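Long-range contacts in metallo-beta-lactamase superfamily protein (Thermus thermophilus, PDB 2ZZI), which binds a pair of metal ions in a metallo-beta-lactamase fold and is probably a hydrolase: residues Thr53-Asp58 with Pro82-Ala87; Leu145-Ser150 with Pro182-Gly187; Phe115-Leu120 with Phe132-Gly137. One frame throughout, in Å; residues are numbered along the deposited sequence.

Interaction 1. Residues Thr53-Asp58 with Pro82-Ala87. With FE (Fe (III) ion), chain C; FE (Fe (III) ion), chain D.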
loop_
_atom_site.group_PDB
_atom_site.type_symbol
_atom_site.label_atom_id
_atom_site.label_comp_id
_atom_site.label_asym_id
_atom_site.label_seq_id
_atom_site.Cartn_x
_atom_site.Cartn_y
_atom_site.Cartn_z
ATOM N N THR A 53 -2.299 -2.009 0.516
ATOM C CA THR A 53 -1.359 -2.527 1.504
ATOM C C THR A 53 -1.968 -2.433 2.894
ATOM O O THR A 53 -1.755 -3.307 3.731
ATOM C CB THR A 53 -0.029 -1.765 1.481
ATOM O OG1 THR A 53 -0.285 -0.362 1.597
ATOM C CG2 THR A 53 0.706 -2.022 0.193
ATOM N N HIS A 54 -2.716 -1.358 3.130
ATOM C CA HIS A 54 -3.530 -1.211 4.336
ATOM C C HIS A 54 -4.648 -0.206 4.080
ATOM O O HIS A 54 -4.699 0.403 3.018
ATOM C CB HIS A 54 -2.690 -0.843 5.572
ATOM C CG HIS A 54 -1.946 0.451 5.453
ATOM N ND1 HIS A 54 -0.884 0.625 4.592
ATOM C CD2 HIS A 54 -2.090 1.624 6.114
ATOM C CE1 HIS A 54 -0.418 1.855 4.715
ATOM N NE2 HIS A 54 -1.131 2.481 5.634
ATOM N N ALA A 55 -5.551 -0.036 5.039
ATOM C CA ALA A 55 -6.783 0.698 4.770
ATOM C C ALA A 55 -6.777 2.107 5.335
ATOM O O ALA A 55 -7.839 2.684 5.591
ATOM C CB ALA A 55 -7.988 -0.077 5.297
ATOM N N HIS A 56 -5.586 2.661 5.533
ATOM C CA HIS A 56 -5.474 4.011 6.069
ATOM C C HIS A 56 -5.967 5.000 5.022
ATOM O O HIS A 56 -5.707 4.830 3.835
ATOM C CB HIS A 56 -4.036 4.308 6.503
ATOM C CG HIS A 56 -3.680 3.735 7.842
ATOM N ND1 HIS A 56 -2.597 4.169 8.576
ATOM C CD2 HIS A 56 -4.280 2.777 8.589
ATOM C CE1 HIS A 56 -2.537 3.493 9.710
ATOM N NE2 HIS A 56 -3.548 2.644 9.744
ATOM N N PHE A 57 -6.693 6.020 5.468
ATOM C CA PHE A 57 -7.362 6.952 4.559
ATOM C C PHE A 57 -6.439 7.529 3.478
ATOM O O PHE A 57 -6.859 7.716 2.333
ATOM C CB PHE A 57 -8.029 8.085 5.346
ATOM C CG PHE A 57 -7.076 9.161 5.787
ATOM C CD1 PHE A 57 -6.604 9.195 7.085
ATOM C CD2 PHE A 57 -6.652 10.140 4.898
ATOM C CE1 PHE A 57 -5.723 10.179 7.493
ATOM C CE2 PHE A 57 -5.773 11.130 5.301
ATOM C CZ PHE A 57 -5.308 11.148 6.600
ATOM N N ASP A 58 -5.191 7.809 3.843
ATOM C CA ASP A 58 -4.237 8.408 2.911
ATOM C C ASP A 58 -3.780 7.432 1.817
ATOM O O ASP A 58 -2.945 7.771 0.975
ATOM C CB ASP A 58 -3.035 9.006 3.665
ATOM C CG ASP A 58 -2.224 7.959 4.430
ATOM O OD1 ASP A 58 -2.770 7.317 5.351
ATOM O OD2 ASP A 58 -1.025 7.792 4.128
ATOM N N PRO A 82 -12.544 -2.930 9.069
ATOM C CA PRO A 82 -13.040 -1.934 10.031
ATOM C C PRO A 82 -12.429 -0.552 9.798
ATOM O O PRO A 82 -13.152 0.435 9.719
ATOM C CB PRO A 82 -12.592 -2.500 11.379
ATOM C CG PRO A 82 -12.533 -3.965 11.162
ATOM C CD PRO A 82 -12.089 -4.163 9.739
ATOM N N LEU A 83 -11.106 -0.498 9.692
ATOM C CA LEU A 83 -10.408 0.734 9.376
ATOM C C LEU A 83 -10.867 1.243 8.019
ATOM O O LEU A 83 -11.321 2.384 7.886
ATOM C CB LEU A 83 -8.898 0.492 9.348
ATOM C CG LEU A 83 -8.229 0.166 10.681
ATOM C CD1 LEU A 83 -6.763 -0.155 10.485
ATOM C CD2 LEU A 83 -8.389 1.328 11.636
ATOM N N TYR A 84 -10.741 0.383 7.012
ATOM C CA TYR A 84 -11.148 0.715 5.657
ATOM C C TYR A 84 -12.522 1.374 5.626
ATOM O O TYR A 84 -12.718 2.388 4.960
ATOM C CB TYR A 84 -11.162 -0.542 4.793
ATOM C CG TYR A 84 -11.661 -0.329 3.376
ATOM C CD1 TYR A 84 -10.769 -0.077 2.334
ATOM C CD2 TYR A 84 -13.018 -0.396 3.075
ATOM C CE1 TYR A 84 -11.211 0.106 1.036
ATOM C CE2 TYR A 84 -13.473 -0.211 1.777
ATOM C CZ TYR A 84 -12.562 0.039 0.759
ATOM O OH TYR A 84 -13.007 0.228 -0.536
ATOM N N GLU A 85 -13.471 0.790 6.346
ATOM C CA GLU A 85 -14.840 1.288 6.337
ATOM C C GLU A 85 -14.978 2.624 7.071
ATOM O O GLU A 85 -15.902 3.393 6.802
ATOM C CB GLU A 85 -15.788 0.248 6.941
ATOM C CG GLU A 85 -15.657 -1.154 6.342
ATOM C CD GLU A 85 -16.642 -2.144 6.955
ATOM O OE1 GLU A 85 -17.121 -1.888 8.087
ATOM O OE2 GLU A 85 -16.939 -3.178 6.305
ATOM N N GLY A 86 -14.057 2.896 7.993
ATOM C CA GLY A 86 -14.079 4.146 8.757
ATOM C C GLY A 86 -13.060 5.186 8.307
ATOM O O GLY A 86 -12.920 6.236 8.931
ATOM N N ALA A 87 -12.359 4.899 7.213
ATOM C CA ALA A 87 -11.264 5.751 6.740
ATOM C C ALA A 87 -11.646 7.216 6.508
ATOM O O ALA A 87 -10.803 8.112 6.630
ATOM C CB ALA A 87 -10.642 5.162 5.479
HETATM FE FE FE C . -0.583 4.114 7.091
HETATM FE FE FE D . 0.342 6.435 5.062
HETATM O O HOH W 1 -1.145 5.681 6.894
#
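The methyl group of Ala55 points into the helix that carries Leu83, Tyr84 and Ala87. Its CB lies 4.2 Å from Leu83 CB. Because Tyr84 has CG anti to the backbone N (chi1 176°), its ring runs past this methyl, which sits at the ring edge, and the hydroxyl continues to the carbonyl O of Pro102. One helical turn on, Ala87 CB rests 3.7 Å from the carbonyl O of Ala55, and it also meets Phe57, CB to CB at 3.9 Å, while the Phe57 ring passes on to Ala90 and Ala91 of the same helix. On the Leu83 side, CD1 reaches the imidazole edge, 4.3 Å from His56 CD2. Residues 54-59 form the HxHxDH motif of the superfamily, and its metal-binding side chains turn from the helix to the irons. His54 NE2, at 2.3 Å, and His56 ND1 bind one iron; Asp58 OD2, at 2.1 Å, binds the other. Thr53 OG1 accepts a hydrogen bond from His54 ND1, tilted 26° from the imidazole plane, and Asp58 OD1 accepts one from the metal-bound water. The chemistry is thus divided: Ala55 and Phe57 give the helix an apolar contact without any hydrogen bond across it, while His54, His56 and Asp58 each turn one polar atom to an iron.

Interaction 2. Residues Leu145-Ser150 with Pro182-Gly187. With FE (Fe (III) ion), chain D.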
loop_
_atom_site.group_PDB
_atom_site.type_symbol
_atom_site.label_atom_id
_atom_site.label_comp_id
_atom_site.label_asym_id
_atom_site.label_seq_id
_atom_site.Cartn_x
_atom_site.Cartn_y
_atom_site.Cartn_z
ATOM N N LEU A 145 5.040 0.231 6.102
ATOM C CA LEU A 145 5.884 -0.628 6.917
ATOM C C LEU A 145 7.290 -0.042 7.060
ATOM O O LEU A 145 7.707 0.340 8.160
ATOM C CB LEU A 145 5.947 -2.035 6.317
ATOM C CG LEU A 145 6.109 -3.215 7.277
ATOM N N LEU A 146 8.014 0.044 5.946
ATOM C CA LEU A 146 9.404 0.505 5.976
ATOM C C LEU A 146 9.653 1.781 5.176
ATOM O O LEU A 146 9.297 1.864 4.007
ATOM C CB LEU A 146 10.341 -0.600 5.489
ATOM C CG LEU A 146 11.838 -0.319 5.615
ATOM C CD1 LEU A 146 12.203 0.026 7.051
ATOM C CD2 LEU A 146 12.643 -1.510 5.124
ATOM N N PHE A 147 10.275 2.767 5.812
ATOM C CA PHE A 147 10.634 4.012 5.143
ATOM C C PHE A 147 12.150 4.169 4.998
ATOM O O PHE A 147 12.923 3.402 5.571
ATOM C CB PHE A 147 10.081 5.216 5.907
ATOM C CG PHE A 147 8.585 5.217 6.051
ATOM C CD1 PHE A 147 7.765 5.131 4.941
ATOM C CD2 PHE A 147 7.997 5.336 7.297
ATOM C CE1 PHE A 147 6.389 5.145 5.078
ATOM C CE2 PHE A 147 6.625 5.352 7.435
ATOM C CZ PHE A 147 5.822 5.257 6.324
ATOM N N ARG A 148 12.569 5.170 4.227
ATOM C CA ARG A 148 13.982 5.509 4.108
ATOM C C ARG A 148 14.441 6.173 5.403
ATOM O O ARG A 148 14.318 7.384 5.570
ATOM C CB ARG A 148 14.199 6.440 2.912
ATOM C CG ARG A 148 15.625 6.939 2.711
ATOM C CD ARG A 148 16.641 5.802 2.682
ATOM N NE ARG A 148 17.503 5.784 3.867
ATOM C CZ ARG A 148 18.726 6.306 3.906
ATOM N NH1 ARG A 148 19.446 6.248 5.020
ATOM N NH2 ARG A 148 19.232 6.891 2.828
ATOM N N GLY A 149 14.945 5.369 6.333
ATOM C CA GLY A 149 15.421 5.890 7.605
ATOM C C GLY A 149 14.371 5.922 8.705
ATOM O O GLY A 149 14.596 6.514 9.760
ATOM N N SER A 150 13.226 5.280 8.472
ATOM C CA SER A 150 12.164 5.234 9.482
ATOM C C SER A 150 11.192 4.059 9.287
ATOM O O SER A 150 11.334 3.279 8.344
ATOM C CB SER A 150 11.407 6.565 9.520
ATOM O OG SER A 150 10.510 6.624 10.614
ATOM N N PRO A 182 7.918 2.298 -0.641
ATOM C CA PRO A 182 7.149 2.654 0.535
ATOM C C PRO A 182 5.991 3.560 0.168
ATOM O O PRO A 182 5.976 4.117 -0.920
ATOM C CB PRO A 182 8.167 3.416 1.379
ATOM C CG PRO A 182 9.060 4.073 0.372
ATOM C CD PRO A 182 8.998 3.264 -0.902
ATOM N N GLY A 183 5.029 3.707 1.073
ATOM C CA GLY A 183 3.842 4.495 0.793
ATOM C C GLY A 183 4.090 5.975 0.959
ATOM O O GLY A 183 3.202 6.788 0.731
ATOM N N HIS A 184 5.306 6.324 1.365
ATOM C CA HIS A 184 5.673 7.714 1.613
ATOM C C HIS A 184 7.171 7.904 1.444
ATOM O O HIS A 184 7.967 7.101 1.929
ATOM C CB HIS A 184 5.309 8.135 3.041
ATOM C CG HIS A 184 3.850 8.046 3.364
ATOM N ND1 HIS A 184 2.974 9.088 3.143
ATOM C CD2 HIS A 184 3.122 7.059 3.936
ATOM C CE1 HIS A 184 1.766 8.736 3.544
ATOM N NE2 HIS A 184 1.828 7.510 4.031
ATOM N N GLY A 185 7.560 8.973 0.763
ATOM C CA GLY A 185 8.968 9.344 0.692
ATOM C C GLY A 185 9.811 8.487 -0.230
ATOM O O GLY A 185 9.309 7.592 -0.897
ATOM N N PRO A 186 11.117 8.757 -0.261
ATOM C CA PRO A 186 12.057 8.129 -1.173
ATOM C C PRO A 186 12.127 6.614 -1.012
ATOM O O PRO A 186 11.938 6.101 0.086
ATOM C CB PRO A 186 13.396 8.752 -0.771
ATOM C CG PRO A 186 13.030 10.029 -0.085
ATOM C CD PRO A 186 11.776 9.714 0.640
ATOM N N GLY A 187 12.402 5.911 -2.104
ATOM C CA GLY A 187 12.562 4.469 -2.064
ATOM C C GLY A 187 13.874 4.121 -1.394
ATOM O O GLY A 187 14.631 5.012 -1.011
HETATM FE FE FE D . 0.342 6.435 5.062
HETATM O O HOH W 2 10.421 6.301 2.318
HETATM O O HOH W 1 -1.145 5.681 6.894
#
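Phe147 packs beside Pro182 and His184 where the strand 139-147 turns back on itself, a tight beta-hairpin turn with Arg148 and Gly149 at its corner. The turn meets the loop that brings a metal-binding histidine to the metal-binding edge of the metallo-beta-lactamase fold. From CB, the Phe147 side chain sets off with CG anti to the carbonyl carbon (chi1 -60°), which carries the ring along the loop instead of out to the turn. CD1 is the first ring atom to touch: it lies 4.0 Å from Pro182 CB, which comes in at the ring edge, and also meets the carbonyl O of His184. Next along this side, CE1 packs 3.8 Å from His184 CB. At the tip, CZ comes to 4.0 Å from His184 CD2. The two side chains extend alongside each other toward the metal, ring planes 73° apart and centroids separated by 5.9 Å. What lies beyond Phe147 is the metal: His184 NE2 binds one iron at 2.1 Å, a site completed by Asp58, His59, Asp144 and a water. Phe147 thus packs against the flank of the metal-binding His184 without binding the metal. Past it, Arg148 adds only its near end to the contact, CB standing 3.6 Å from Pro186 O, while the bent remainder of its chain turns off to a salt bridge of NE with Glu193 on the helix 190-196. No direct hydrogen bond joins the segments, and one water does that work. It accepts from the backbone N of Arg148 and donates to two carbonyl oxygens of the loop, those of His184, at 2.6 Å from the water oxygen, and of Pro186.

Interaction 3. Residues Phe115-Leu120 with Phe132-Gly137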
loop_
_atom_site.group_PDB
_atom_site.type_symbol
_atom_site.label_atom_id
_atom_site.label_comp_id
_atom_site.label_asym_id
_atom_site.label_seq_id
_atom_site.Cartn_x
_atom_site.Cartn_y
_atom_site.Cartn_z
ATOM N N PHE A 115 -1.290 -11.772 -9.374
ATOM C CA PHE A 115 -0.583 -10.863 -10.275
ATOM C C PHE A 115 0.936 -10.929 -10.139
ATOM O O PHE A 115 1.623 -9.900 -10.170
ATOM C CB PHE A 115 -1.070 -9.437 -10.068
ATOM C CG PHE A 115 -2.518 -9.256 -10.384
ATOM C CD1 PHE A 115 -2.948 -9.200 -11.698
ATOM C CD2 PHE A 115 -3.452 -9.150 -9.373
ATOM C CE1 PHE A 115 -4.286 -9.034 -11.997
ATOM C CE2 PHE A 115 -4.793 -8.974 -9.669
ATOM C CZ PHE A 115 -5.211 -8.917 -10.979
ATOM N N GLY A 116 1.451 -12.147 -9.999
ATOM C CA GLY A 116 2.885 -12.363 -9.855
ATOM C C GLY A 116 3.356 -12.126 -8.433
ATOM O O GLY A 116 4.385 -12.667 -8.012
ATOM N N PHE A 117 2.599 -11.315 -7.691
ATOM C CA PHE A 117 2.974 -10.969 -6.323
ATOM C C PHE A 117 2.782 -12.121 -5.356
ATOM O O PHE A 117 2.014 -13.058 -5.601
ATOM C CB PHE A 117 2.194 -9.762 -5.816
ATOM C CG PHE A 117 2.537 -8.492 -6.511
ATOM C CD1 PHE A 117 3.810 -7.961 -6.411
ATOM C CD2 PHE A 117 1.593 -7.827 -7.268
ATOM C CE1 PHE A 117 4.132 -6.792 -7.053
ATOM C CE2 PHE A 117 1.906 -6.658 -7.913
ATOM C CZ PHE A 117 3.179 -6.137 -7.806
ATOM N N GLN A 118 3.487 -12.026 -4.242
ATOM C CA GLN A 118 3.372 -12.991 -3.181
ATOM C C GLN A 118 3.034 -12.213 -1.914
ATOM O O GLN A 118 3.884 -11.513 -1.371
ATOM C CB GLN A 118 4.692 -13.732 -3.042
ATOM C CG GLN A 118 4.843 -14.516 -1.770
ATOM C CD GLN A 118 6.289 -14.862 -1.505
ATOM O OE1 GLN A 118 6.709 -14.972 -0.354
ATOM N NE2 GLN A 118 7.070 -15.023 -2.576
ATOM N N VAL A 119 1.785 -12.327 -1.468
ATOM C CA VAL A 119 1.256 -11.525 -0.365
ATOM C C VAL A 119 1.781 -11.924 1.014
ATOM O O VAL A 119 1.542 -13.036 1.478
ATOM C CB VAL A 119 -0.277 -11.615 -0.318
ATOM C CG1 VAL A 119 -0.812 -10.868 0.884
ATOM C CG2 VAL A 119 -0.881 -11.078 -1.593
ATOM N N LEU A 120 2.487 -11.011 1.674
ATOM C CA LEU A 120 2.914 -11.236 3.054
ATOM C C LEU A 120 2.072 -10.407 4.015
ATOM O O LEU A 120 1.929 -9.197 3.831
ATOM C CB LEU A 120 4.386 -10.874 3.250
ATOM C CG LEU A 120 5.437 -11.666 2.478
ATOM C CD1 LEU A 120 5.250 -11.456 0.990
ATOM C CD2 LEU A 120 6.829 -11.240 2.906
ATOM N N PHE A 132 3.478 -6.508 -0.792
ATOM C CA PHE A 132 3.419 -7.179 -2.085
ATOM C C PHE A 132 4.824 -7.452 -2.597
ATOM O O PHE A 132 5.526 -6.544 -3.019
ATOM C CB PHE A 132 2.621 -6.336 -3.081
ATOM C CG PHE A 132 1.212 -6.063 -2.638
ATOM C CD1 PHE A 132 0.264 -7.072 -2.635
ATOM C CD2 PHE A 132 0.834 -4.801 -2.212
ATOM C CE1 PHE A 132 -1.034 -6.826 -2.215
ATOM C CE2 PHE A 132 -0.469 -4.548 -1.796
ATOM C CZ PHE A 132 -1.402 -5.560 -1.796
ATOM N N TYR A 133 5.243 -8.707 -2.545
ATOM C CA TYR A 133 6.594 -9.066 -2.956
ATOM C C TYR A 133 6.642 -9.520 -4.420
ATOM O O TYR A 133 5.900 -10.420 -4.830
ATOM C CB TYR A 133 7.144 -10.156 -2.040
ATOM C CG TYR A 133 8.592 -10.509 -2.282
ATOM C CD1 TYR A 133 9.588 -10.049 -1.431
ATOM C CD2 TYR A 133 8.965 -11.317 -3.352
ATOM C CE1 TYR A 133 10.913 -10.377 -1.637
ATOM C CE2 TYR A 133 10.293 -11.651 -3.571
ATOM C CZ TYR A 133 11.262 -11.179 -2.707
ATOM O OH TYR A 133 12.585 -11.509 -2.909
ATOM N N ASP A 134 7.515 -8.887 -5.203
ATOM C CA ASP A 134 7.695 -9.238 -6.612
ATOM C C ASP A 134 9.106 -9.755 -6.844
ATOM O O ASP A 134 10.006 -8.985 -7.165
ATOM C CB ASP A 134 7.432 -8.024 -7.516
ATOM C CG ASP A 134 7.044 -8.421 -8.940
ATOM O OD1 ASP A 134 6.410 -9.485 -9.107
ATOM O OD2 ASP A 134 7.355 -7.665 -9.888
ATOM N N PRO A 135 9.303 -11.072 -6.682
ATOM C CA PRO A 135 10.609 -11.710 -6.874
ATOM C C PRO A 135 11.093 -11.557 -8.318
ATOM O O PRO A 135 12.304 -11.450 -8.562
ATOM C CB PRO A 135 10.325 -13.184 -6.561
ATOM C CG PRO A 135 8.864 -13.353 -6.871
ATOM C CD PRO A 135 8.236 -12.059 -6.433
ATOM N N GLU A 136 10.157 -11.555 -9.267
ATOM C CA GLU A 136 10.512 -11.291 -10.657
ATOM C C GLU A 136 10.946 -9.833 -10.785
ATOM O O GLU A 136 11.709 -9.480 -11.690
ATOM C CB GLU A 136 9.356 -11.604 -11.614
ATOM N N GLY A 137 10.470 -8.993 -9.867
ATOM C CA GLY A 137 10.855 -7.587 -9.851
ATOM C C GLY A 137 12.074 -7.317 -8.980
ATOM O O GLY A 137 12.727 -6.277 -9.115
#
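A beta hairpin made by strands 117-121 and 130-134 holds this contact, the two short segments running antiparallel at 145°. Gln118 and Tyr133 form a hydrogen-bonded pair. Gln118 N gives a bond of 3.0 Å to Tyr133 O, and the return bond from Tyr133 N to Gln118 O is weak and its geometry uncertain. Val119 and Phe132 follow as a non-hydrogen-bonded pair, Val119 CG2 lying 4.3 Å from Phe132 CD1. The aromatic contact is diagonal. Phe132 CB sits over one face of the Phe117 ring, 4.2 Å from its centroid, a CH-pi contact, and the Phe132 ring then turns its edge toward that same face, with the planes at 56°. Phe117 has CG anti to the carbonyl carbon (chi1 -68°), which swings the ring across to the partner strand, where CE1 also meets Asp134 CB at 3.6 Å. Phe117 and Phe132 look into the sandwich, against Val18, Thr20, Val25 and Ile27 of the facing sheet. Tyr133 lies on the other face, packed against Leu174 and Pro175 just beyond the helix 161-171, and strands 113-114 and 139-147 flank the hairpin on either side.

Overall arrangement
Along the chain, interaction 1 comes first, interaction 3 next and interaction 2 last, each closing before the following one opens. Interactions 1 and 2 have centres about 19 Å apart, yet meet at the metal site, where Asp58 and His184 bind the same iron. The centre of interaction 3 is about 22 Å from that of interaction 1, on the opposite side of the chain's centre, though Thr53 still touches Phe132. Interactions 2 and 3 share a sheet, in which strands 130-134 and 139-147 are neighbours, but do not touch. The dinuclear centre is therefore assembled from residues far apart in the sequence, while the hairpin of interaction 3 belongs to the sandwich behind them.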